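Local coordinates for uronate isomerase (Caulobacter crescentus, PDB 2Q01), which interconverts D-glucuronate with D-fructuronate and D-galacturonate with D-tagaturonate, as an isomerase of the metallo-dependent hydrolase superfamily, at residues S105-Y108 with L109-G112; T113-W116 with V117-N120; A135-A138 with D139-F142; R442-E446 with H447-L451. All blocks are in the same frame, centred on the assembly; numbering follows the deposited sequence.

Contact 1: residues S105-Y108 with L109-G112; sequences SHFY and LFRG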
loop_
_atom_site.group_PDB
_atom_site.type_symbol
_atom_site.label_atom_id
_atom_site.label_comp_id
_atom_site.label_asym_id
_atom_site.label_seq_id
_atom_site.Cartn_x
_atom_site.Cartn_y
_atom_site.Cartn_z
ATOM N N SER B 105 -12.988 -1.516 32.615
ATOM C CA SER B 105 -12.162 -2.715 32.836
ATOM C C SER B 105 -11.510 -3.245 31.560
ATOM O O SER B 105 -10.621 -4.098 31.619
ATOM C CB SER B 105 -12.992 -3.824 33.479
ATOM O OG SER B 105 -13.548 -3.391 34.707
ATOM N N HIS B 106 -11.961 -2.735 30.417
ATOM C CA HIS B 106 -11.442 -3.128 29.114
ATOM C C HIS B 106 -10.869 -1.945 28.330
ATOM O O HIS B 106 -10.615 -2.056 27.132
ATOM C CB HIS B 106 -12.536 -3.824 28.302
ATOM C CG HIS B 106 -12.866 -5.196 28.795
ATOM N ND1 HIS B 106 -14.027 -5.481 29.481
ATOM C CD2 HIS B 106 -12.186 -6.363 28.704
ATOM C CE1 HIS B 106 -14.050 -6.766 29.788
ATOM N NE2 HIS B 106 -12.944 -7.324 29.330
ATOM N N PHE B 107 -10.654 -0.823 29.014
ATOM C CA PHE B 107 -10.132 0.395 28.387
ATOM C C PHE B 107 -8.689 0.229 27.888
ATOM O O PHE B 107 -8.274 0.920 26.961
ATOM C CB PHE B 107 -10.280 1.591 29.341
ATOM C CG PHE B 107 -9.918 2.922 28.731
ATOM C CD1 PHE B 107 -10.449 3.314 27.502
ATOM C CD2 PHE B 107 -9.053 3.791 29.396
ATOM C CE1 PHE B 107 -10.110 4.544 26.935
ATOM C CE2 PHE B 107 -8.714 5.025 28.842
ATOM C CZ PHE B 107 -9.247 5.403 27.609
ATOM N N TYR B 108 -7.952 -0.713 28.485
ATOM C CA TYR B 108 -6.588 -1.078 28.058
ATOM C C TYR B 108 -6.497 -1.561 26.598
ATOM O O TYR B 108 -5.445 -1.467 25.968
ATOM C CB TYR B 108 -5.998 -2.138 29.006
ATOM C CG TYR B 108 -6.608 -3.521 28.867
ATOM C CD1 TYR B 108 -7.808 -3.840 29.499
ATOM C CD2 TYR B 108 -5.985 -4.511 28.104
ATOM C CE1 TYR B 108 -8.374 -5.098 29.373
ATOM C CE2 TYR B 108 -6.545 -5.777 27.975
ATOM C CZ TYR B 108 -7.744 -6.059 28.609
ATOM O OH TYR B 108 -8.320 -7.302 28.497
ATOM N N LEU B 109 -7.606 -2.070 26.072
ATOM C CA LEU B 109 -7.643 -2.572 24.702
ATOM C C LEU B 109 -7.280 -1.482 23.696
ATOM O O LEU B 109 -6.711 -1.760 22.641
ATOM C CB LEU B 109 -9.024 -3.146 24.379
ATOM C CG LEU B 109 -9.159 -4.668 24.454
ATOM C CD1 LEU B 109 -8.130 -5.253 25.410
ATOM C CD2 LEU B 109 -10.568 -5.062 24.870
ATOM N N PHE B 110 -7.614 -0.241 24.035
ATOM C CA PHE B 110 -7.446 0.889 23.124
ATOM C C PHE B 110 -6.034 1.493 23.079
ATOM O O PHE B 110 -5.823 2.534 22.462
ATOM C CB PHE B 110 -8.501 1.954 23.427
ATOM C CG PHE B 110 -9.913 1.456 23.279
ATOM C CD1 PHE B 110 -10.636 1.023 24.388
ATOM C CD2 PHE B 110 -10.517 1.405 22.027
ATOM C CE1 PHE B 110 -11.940 0.555 24.252
ATOM C CE2 PHE B 110 -11.820 0.940 21.881
ATOM C CZ PHE B 110 -12.533 0.515 22.992
ATOM N N ARG B 111 -5.074 0.831 23.721
ATOM C CA ARG B 111 -3.666 1.228 23.662
ATOM C C ARG B 111 -3.165 1.225 22.219
ATOM O O ARG B 111 -3.182 0.190 21.545
ATOM C CB ARG B 111 -2.800 0.291 24.519
ATOM C CG ARG B 111 -2.865 0.582 26.002
ATOM C CD ARG B 111 -2.274 -0.546 26.829
ATOM N NE ARG B 111 -2.609 -0.408 28.248
ATOM C CZ ARG B 111 -2.162 -1.208 29.214
ATOM N NH1 ARG B 111 -2.529 -0.992 30.470
ATOM N NH2 ARG B 111 -1.350 -2.221 28.937
ATOM N N GLY B 112 -2.755 2.394 21.738
ATOM C CA GLY B 112 -2.188 2.506 20.399
ATOM C C GLY B 112 -3.179 2.914 19.327
ATOM O O GLY B 112 -2.802 3.132 18.167
#

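Contact 2: residues T113-W116 with V117-N120; sequences TPSW and VWLN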
loop_
_atom_site.group_PDB
_atom_site.type_symbol
_atom_site.label_atom_id
_atom_site.label_comp_id
_atom_site.label_asym_id
_atom_site.label_seq_id
_atom_site.Cartn_x
_atom_site.Cartn_y
_atom_site.Cartn_z
ATOM N N THR B 113 -4.443 3.015 19.724
ATOM C CA THR B 113 -5.529 3.343 18.810
ATOM C C THR B 113 -5.807 4.837 18.906
ATOM O O THR B 113 -5.465 5.452 19.914
ATOM C CB THR B 113 -6.813 2.541 19.149
ATOM O OG1 THR B 113 -7.385 3.025 20.368
ATOM C CG2 THR B 113 -6.518 1.048 19.262
ATOM N N PRO B 114 -6.411 5.437 17.857
ATOM C CA PRO B 114 -6.776 6.860 17.937
ATOM C C PRO B 114 -7.843 7.203 18.989
ATOM O O PRO B 114 -7.943 8.360 19.400
ATOM C CB PRO B 114 -7.285 7.169 16.524
ATOM C CG PRO B 114 -7.699 5.862 15.973
ATOM C CD PRO B 114 -6.747 4.867 16.539
ATOM N N SER B 115 -8.612 6.204 19.423
ATOM C CA SER B 115 -9.619 6.373 20.473
ATOM C C SER B 115 -9.004 6.637 21.844
ATOM O O SER B 115 -9.656 7.207 22.714
ATOM C CB SER B 115 -10.518 5.141 20.550
ATOM O OG SER B 115 -11.452 5.128 19.486
ATOM N N TRP B 116 -7.760 6.198 22.032
ATOM C CA TRP B 116 -6.980 6.525 23.217
ATOM C C TRP B 116 -6.755 8.030 23.246
ATOM O O TRP B 116 -6.935 8.669 24.279
ATOM C CB TRP B 116 -5.637 5.796 23.176
ATOM C CG TRP B 116 -4.801 5.899 24.422
ATOM C CD1 TRP B 116 -4.737 4.992 25.436
ATOM C CD2 TRP B 116 -3.888 6.953 24.768
ATOM N NE1 TRP B 116 -3.854 5.414 26.398
ATOM C CE2 TRP B 116 -3.318 6.615 26.015
ATOM C CE3 TRP B 116 -3.500 8.152 24.147
ATOM C CZ2 TRP B 116 -2.376 7.431 26.658
ATOM C CZ3 TRP B 116 -2.564 8.961 24.784
ATOM C CH2 TRP B 116 -2.012 8.595 26.030
ATOM N N VAL B 117 -6.372 8.584 22.099
ATOM C CA VAL B 117 -6.127 10.013 21.956
ATOM C C VAL B 117 -7.413 10.836 22.131
ATOM O O VAL B 117 -7.415 11.811 22.885
ATOM C CB VAL B 117 -5.420 10.343 20.604
ATOM C CG1 VAL B 117 -5.247 11.835 20.429
ATOM C CG2 VAL B 117 -4.054 9.658 20.513
ATOM N N TRP B 118 -8.503 10.426 21.473
ATOM C CA TRP B 118 -9.758 11.196 21.501
ATOM C C TRP B 118 -10.441 11.190 22.862
ATOM O O TRP B 118 -10.875 12.236 23.332
ATOM C CB TRP B 118 -10.761 10.719 20.444
ATOM C CG TRP B 118 -10.272 10.743 19.028
ATOM C CD1 TRP B 118 -9.476 11.688 18.440
ATOM C CD2 TRP B 118 -10.581 9.787 18.008
ATOM N NE1 TRP B 118 -9.255 11.368 17.121
ATOM C CE2 TRP B 118 -9.921 10.206 16.828
ATOM C CE3 TRP B 118 -11.342 8.607 17.978
ATOM C CZ2 TRP B 118 -10.001 9.489 15.628
ATOM C CZ3 TRP B 118 -11.420 7.892 16.786
ATOM C CH2 TRP B 118 -10.750 8.335 15.627
ATOM N N LEU B 119 -10.536 10.018 23.483
ATOM C CA LEU B 119 -11.201 9.885 24.776
ATOM C C LEU B 119 -10.431 10.523 25.916
ATOM O O LEU B 119 -11.042 11.107 26.810
ATOM C CB LEU B 119 -11.488 8.421 25.109
ATOM C CG LEU B 119 -12.733 7.768 24.512
ATOM C CD1 LEU B 119 -12.722 6.301 24.866
ATOM C CD2 LEU B 119 -14.002 8.433 25.023
ATOM N N ASN B 120 -9.103 10.426 25.885
ATOM C CA ASN B 120 -8.279 11.097 26.892
ATOM C C ASN B 120 -8.259 12.615 26.738
ATOM O O ASN B 120 -8.065 13.327 27.718
ATOM C CB ASN B 120 -6.859 10.524 26.943
ATOM C CG ASN B 120 -6.807 9.140 27.595
ATOM O OD1 ASN B 120 -7.517 8.861 28.566
ATOM N ND2 ASN B 120 -5.952 8.273 27.064
#

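Contact 3: residues A135-A138 with D139-F142; sequences ASNA and DDYF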
loop_
_atom_site.group_PDB
_atom_site.type_symbol
_atom_site.label_atom_id
_atom_site.label_comp_id
_atom_site.label_asym_id
_atom_site.label_seq_id
_atom_site.Cartn_x
_atom_site.Cartn_y
_atom_site.Cartn_z
ATOM N N ALA B 135 -10.381 -0.006 36.192
ATOM C CA ALA B 135 -11.479 -0.722 36.843
ATOM C C ALA B 135 -11.838 -0.124 38.210
ATOM O O ALA B 135 -13.016 0.033 38.534
ATOM C CB ALA B 135 -11.143 -2.200 36.977
ATOM N N SER B 136 -10.817 0.228 38.989
ATOM C CA SER B 136 -10.996 0.819 40.322
ATOM C C SER B 136 -11.394 2.303 40.285
ATOM O O SER B 136 -11.802 2.874 41.298
ATOM C CB SER B 136 -9.720 0.645 41.145
ATOM O OG SER B 136 -8.611 1.205 40.464
ATOM N N ASN B 137 -11.270 2.913 39.111
ATOM C CA ASN B 137 -11.549 4.327 38.909
ATOM C C ASN B 137 -12.909 4.535 38.256
ATOM O O ASN B 137 -13.376 5.667 38.123
ATOM C CB ASN B 137 -10.460 4.912 38.011
ATOM C CG ASN B 137 -10.240 6.383 38.238
ATOM O OD1 ASN B 137 -10.845 6.991 39.121
ATOM N ND2 ASN B 137 -9.360 6.971 37.441
ATOM N N ALA B 138 -13.534 3.422 37.867
ATOM C CA ALA B 138 -14.719 3.400 37.006
ATOM C C ALA B 138 -15.902 4.195 37.533
ATOM O O ALA B 138 -16.458 5.035 36.820
ATOM C CB ALA B 138 -15.139 1.970 36.751
ATOM N N ASP B 139 -16.278 3.922 38.779
ATOM C CA ASP B 139 -17.458 4.527 39.396
ATOM C C ASP B 139 -17.299 6.028 39.607
ATOM O O ASP B 139 -18.268 6.778 39.493
ATOM C CB ASP B 139 -17.789 3.824 40.718
ATOM C CG ASP B 139 -18.369 2.432 40.508
ATOM O OD1 ASP B 139 -17.751 1.449 40.975
ATOM O OD2 ASP B 139 -19.439 2.320 39.870
ATOM N N ASP B 140 -16.072 6.453 39.902
ATOM C CA ASP B 140 -15.763 7.864 40.075
ATOM C C ASP B 140 -15.942 8.616 38.759
ATOM O O ASP B 140 -16.516 9.702 38.747
ATOM C CB ASP B 140 -14.346 8.048 40.628
ATOM C CG ASP B 140 -13.996 9.510 40.874
ATOM O OD1 ASP B 140 -14.753 10.200 41.591
ATOM O OD2 ASP B 140 -12.957 9.964 40.350
ATOM N N TYR B 141 -15.465 8.022 37.663
ATOM C CA TYR B 141 -15.658 8.565 36.311
ATOM C C TYR B 141 -17.131 8.689 35.935
ATOM O O TYR B 141 -17.549 9.722 35.415
ATOM C CB TYR B 141 -14.965 7.689 35.270
ATOM C CG TYR B 141 -13.640 8.203 34.761
ATOM C CD1 TYR B 141 -12.456 7.950 35.453
ATOM C CD2 TYR B 141 -13.564 8.914 33.564
ATOM C CE1 TYR B 141 -11.231 8.409 34.978
ATOM C CE2 TYR B 141 -12.343 9.376 33.081
ATOM C CZ TYR B 141 -11.180 9.120 33.793
ATOM O OH TYR B 141 -9.970 9.572 33.318
ATOM N N PHE B 142 -17.908 7.638 36.212
ATOM C CA PHE B 142 -19.312 7.576 35.803
ATOM C C PHE B 142 -20.135 8.723 36.365
ATOM O O PHE B 142 -20.666 9.531 35.602
ATOM C CB PHE B 142 -19.957 6.231 36.173
ATOM C CG PHE B 142 -21.363 6.076 35.652
ATOM C CD1 PHE B 142 -22.461 6.302 36.479
ATOM C CD2 PHE B 142 -21.591 5.722 34.326
ATOM C CE1 PHE B 142 -23.763 6.173 35.991
ATOM C CE2 PHE B 142 -22.886 5.584 33.833
ATOM C CZ PHE B 142 -23.972 5.815 34.667
HETATM O O HOH W 1 -10.822 9.662 38.433
#

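Contact 4: residues R442-E446 with H447-L451; sequences RMVAE and HRMDL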
loop_
_atom_site.group_PDB
_atom_site.type_symbol
_atom_site.label_atom_id
_atom_site.label_comp_id
_atom_site.label_asym_id
_atom_site.label_seq_id
_atom_site.Cartn_x
_atom_site.Cartn_y
_atom_site.Cartn_z
ATOM N N ARG B 442 8.005 18.461 8.833
ATOM C CA ARG B 442 8.987 17.578 8.206
ATOM C C ARG B 442 9.386 18.092 6.827
ATOM O O ARG B 442 10.518 17.883 6.393
ATOM C CB ARG B 442 8.456 16.155 8.096
ATOM C CG ARG B 442 9.516 15.098 8.366
ATOM C CD ARG B 442 9.623 14.085 7.239
ATOM N NE ARG B 442 8.374 13.371 6.990
ATOM C CZ ARG B 442 8.110 12.698 5.873
ATOM N NH1 ARG B 442 9.010 12.646 4.894
ATOM N NH2 ARG B 442 6.946 12.080 5.733
ATOM N N MET B 443 8.457 18.763 6.144
ATOM C CA MET B 443 8.757 19.397 4.860
ATOM C C MET B 443 9.717 20.557 5.062
ATOM O O MET B 443 10.620 20.753 4.254
ATOM C CB MET B 443 7.489 19.887 4.135
ATOM C CG MET B 443 6.435 18.818 3.838
ATOM S SD MET B 443 7.069 17.384 2.954
ATOM C CE MET B 443 6.954 17.968 1.269
ATOM N N VAL B 444 9.517 21.319 6.139
ATOM C CA VAL B 444 10.385 22.451 6.465
ATOM C C VAL B 444 11.765 21.996 6.956
ATOM O O VAL B 444 12.783 22.534 6.515
ATOM C CB VAL B 444 9.722 23.410 7.472
ATOM C CG1 VAL B 444 10.673 24.541 7.861
ATOM C CG2 VAL B 444 8.463 23.993 6.880
ATOM N N ALA B 445 11.791 20.991 7.834
ATOM C CA ALA B 445 13.041 20.448 8.393
ATOM C C ALA B 445 13.935 19.792 7.348
ATOM O O ALA B 445 15.155 19.836 7.462
ATOM C CB ALA B 445 12.735 19.465 9.510
ATOM N N GLU B 446 13.322 19.184 6.333
ATOM C CA GLU B 446 14.061 18.584 5.221
ATOM C C GLU B 446 14.182 19.549 4.035
ATOM O O GLU B 446 14.663 19.170 2.966
ATOM C CB GLU B 446 13.405 17.275 4.776
ATOM C CG GLU B 446 13.367 16.181 5.844
ATOM C CD GLU B 446 12.911 14.830 5.302
ATOM O OE1 GLU B 446 12.883 13.854 6.084
ATOM O OE2 GLU B 446 12.586 14.736 4.098
ATOM N N HIS B 447 13.747 20.793 4.244
ATOM C CA HIS B 447 13.896 21.907 3.280
ATOM C C HIS B 447 13.190 21.644 1.945
ATOM O O HIS B 447 13.657 22.053 0.877
ATOM C CB HIS B 447 15.375 22.289 3.073
ATOM C CG HIS B 447 16.202 22.204 4.320
ATOM N ND1 HIS B 447 16.067 23.090 5.367
ATOM C CD2 HIS B 447 17.160 21.325 4.691
ATOM C CE1 HIS B 447 16.914 22.766 6.326
ATOM N NE2 HIS B 447 17.590 21.699 5.940
ATOM N N ARG B 448 12.060 20.950 2.033
ATOM C CA ARG B 448 11.220 20.642 0.883
ATOM C C ARG B 448 10.172 21.727 0.736
ATOM O O ARG B 448 9.469 21.798 -0.274
ATOM C CB ARG B 448 10.541 19.286 1.070
ATOM C CG ARG B 448 11.503 18.146 1.307
ATOM C CD ARG B 448 10.945 16.858 0.765
ATOM N NE ARG B 448 10.166 16.108 1.735
ATOM C CZ ARG B 448 9.347 15.115 1.417
ATOM N NH1 ARG B 448 9.181 14.761 0.149
ATOM N NH2 ARG B 448 8.677 14.488 2.370
ATOM N N MET B 449 10.065 22.556 1.769
ATOM C CA MET B 449 9.245 23.750 1.726
ATOM C C MET B 449 9.792 24.818 2.674
ATOM O O MET B 449 10.444 24.512 3.677
ATOM C CB MET B 449 7.767 23.405 1.989
ATOM C CG MET B 449 7.155 23.810 3.306
ATOM S SD MET B 449 5.431 23.287 3.428
ATOM C CE MET B 449 5.007 22.991 1.712
ATOM N N ASP B 450 9.548 26.074 2.323
ATOM C CA ASP B 450 9.952 27.195 3.146
ATOM C C ASP B 450 8.946 27.381 4.272
ATOM O O ASP B 450 7.771 27.053 4.115
ATOM C CB ASP B 450 10.054 28.459 2.290
ATOM C CG ASP B 450 11.242 28.423 1.328
ATOM O OD1 ASP B 450 12.242 27.728 1.621
ATOM O OD2 ASP B 450 11.187 29.101 0.279
ATOM N N LEU B 451 9.406 27.906 5.403
ATOM C CA LEU B 451 8.533 28.125 6.552
ATOM C C LEU B 451 7.345 29.010 6.182
ATOM O O LEU B 451 6.212 28.745 6.582
ATOM C CB LEU B 451 9.316 28.753 7.706
ATOM C CG LEU B 451 9.117 28.118 9.085
ATOM C CD1 LEU B 451 9.742 28.982 10.169
ATOM C CD2 LEU B 451 7.639 27.888 9.362
HETATM O O HOH W 2 12.882 24.955 4.918
#

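Contact 1: residues S105-Y108 with L109-G112
F107 swings its ring away from its own backbone N (chi1 -173°), and its side chain crosses that of F110 at about a right angle, with F107 CD1 3.9 Å from F110 CD1. F107 also offers its carbonyl oxygen to the edge of the F110 ring, in the ring plane, with F107 O 3.5 Å from F110 CD1. Y108 takes the crowded position between its backbone N and carbonyl carbon (chi1 72°), which lays its ring alongside L109, pointing the same way. L109 CD1 sits over one face of that ring; the modelled approach is tighter than carbons allow, so its exact depth is doubtful. R111 runs past Y108, its CG 3.3 Å from Y108 O, and one face of its guanidinium lies over Y108 CB, with NE to CB 3.9 Å. The backbone beneath is a short 3-10 segment, 107-110, in the loop between helices 96-105 and 114-126: L109 N bonds to H106 O, F110 N to F107 O and R111 N to Y108 O, each at 3.2 Å from N to O.

Around this segment, F110 and L109 pack on helix 67-74 and F107 on L119 and N120 of helix 114-126, while Y410 of the second subunit meets the Y108 ring edge-to-face. H106 turns its ND1 back to V102 O.

The chemistry is therefore divided: main-chain bonds set the shape of the segment, F107, L109 and F110 face the chain's own helices, and Y108, L109 and R111 meet Y410 of the second subunit.

Contact 2: residues T113-W116 with V117-N120
N120 stands its amide almost upright on the W116 indole, the two planes 85° apart, with ND2 3.2 Å above the plane and over the ring centre. The nitrogen is 3.3 Å from W116 CE2, so it is the amino end of the amide that meets the pi cloud. At the edge of the same indole, in its plane, lies V117 CG2, 4.0 Å from W116 CE3. The W118 indole has one face against the start of the helix: P114 O is 3.2 Å above its plane, toward the rim, and S115 N lies over that face as well. P114 CB makes a CH-pi contact there, 3.9 Å from the centroid of the W118 six-membered ring and 20° off its normal. With CG anti to the carbonyl carbon (chi1 -57°), W118 folds back along P114, and the proline and the indole lie side by side. W118 N bonds to P114 O at 3.0 Å, the first turn of helix 114-126.

Helix 425-445 flanks this turn, bringing V431 against V117 and W118 and R428 onto the W118 ring as a cation-pi partner. L69 of helix 67-74 packs on S115 and L119, whereas W116 faces the second subunit, its NE1 hydrogen-bonded to E453 there.

Contact 3: residues A135-A138 with D139-F142
F142 N bonds to A138 O at 3.0 Å and Y141 N to N137 O at 3.2 Å, two successive main-chain bonds across this stretch. Beside them a water lies 2.8 Å from N137 OD1 and 2.9 Å from D140 OD2, where it can bridge the two, although more acceptors surround it than it has protons. N137 OD1 and D140 OD2 are themselves 3.8 Å apart, their amide and carboxylate planes only 15° from parallel, with the water beside both. Turned with CG anti to the backbone N (chi1 -153°), the N137 side chain stands out beside the first turn, and its ND2 gives a hydrogen bond to F132 O.

All this is the opening turn of helix 138-149, where the chain leaves the loop after helix 114-126. D139 puts a carboxylate near that N-terminal end, where a negative charge would be favoured, and its OD2 forms salt bridges with R97 and R101 of helix 96-105.

Y141 points back over the turn. Its ring meets the N137 amide at nearly a right angle, ND2 coming to the ring edge 3.4 Å from Y141 CE1, while N137 O lies at the edge too, 3.6 Å from Y141 CD1. An alanine at N137 would lose the amide and its contact at Y141 CE1, and is likely to leave F132 O without its donor and the water without one of its acceptors. The Y141 ring itself is stacked on F129 and meets F123 edge-to-face, with OH bonded to E131 O; A138 packs on R101 and A104.

Contact 4: residues R442-E446 with H447-L451
M443 O is gripped by two backbone donors, R448 N at 2.7 Å and M449 N at 3.1 Å. The first of these, with H447 N bonded to V444 O at 3.0 Å, makes the Schellman motif that ends helix 425-445, and H447 is its C-prime residue, with a positive phi of 61°. R448 then folds back beside the helix with its chain bent at chi3 (-91°), so that M443 CE lies over the centre of one guanidinium face, 3.7 Å above the plane. E446 runs alongside R448, but its bridge is long: OE2 is 3.7 Å from NE and well out of the guanidinium plane, so only the charges attract. R448 NE is buried and finds no hydrogen-bonding partner.

R442 and R448 lie side by side, and E394 of the third subunit forms salt bridges with both through one oxygen, which probably lets the two guanidinium groups sit so close; R442 is also held by E401 of its own chain. A leucine in place of R448 would probably leave that E394 with one arginine fewer and E446 without the nearby positive charge. H447 turns a ring face to A445 O, and its NE2 is hydrogen-bonded to R22 NH1 of the third subunit.

Across the turn, V444 CG2 touches M449 CG at 3.8 Å, and a water spans the two carbonyls, donating to V444 O at 2.9 Å and to M449 O at 2.8 Å.

Overall arrangement
Along the chain the contacts run in the order 1, 2, 3, 4. Contact 1 leads straight into contact 2, their centres 10 Å apart, with F110 O touching W116 CB at 3.3 Å. Contact 3, where helix 138-149 starts, touches contact 1 through S105 and A135, with centres 15 Å apart. Contact 4 stands apart, its centre 29 Å from that of contact 2, yet helix 425-445, which it closes, runs from there to the flank of contact 2. In the trimer the distant sites meet: W116 lies against R448 of the second subunit, and M443 against G112 of the third. Contacts 1, 2 and 4 thus lie at subunit interfaces, while contact 3 packs within its own chain.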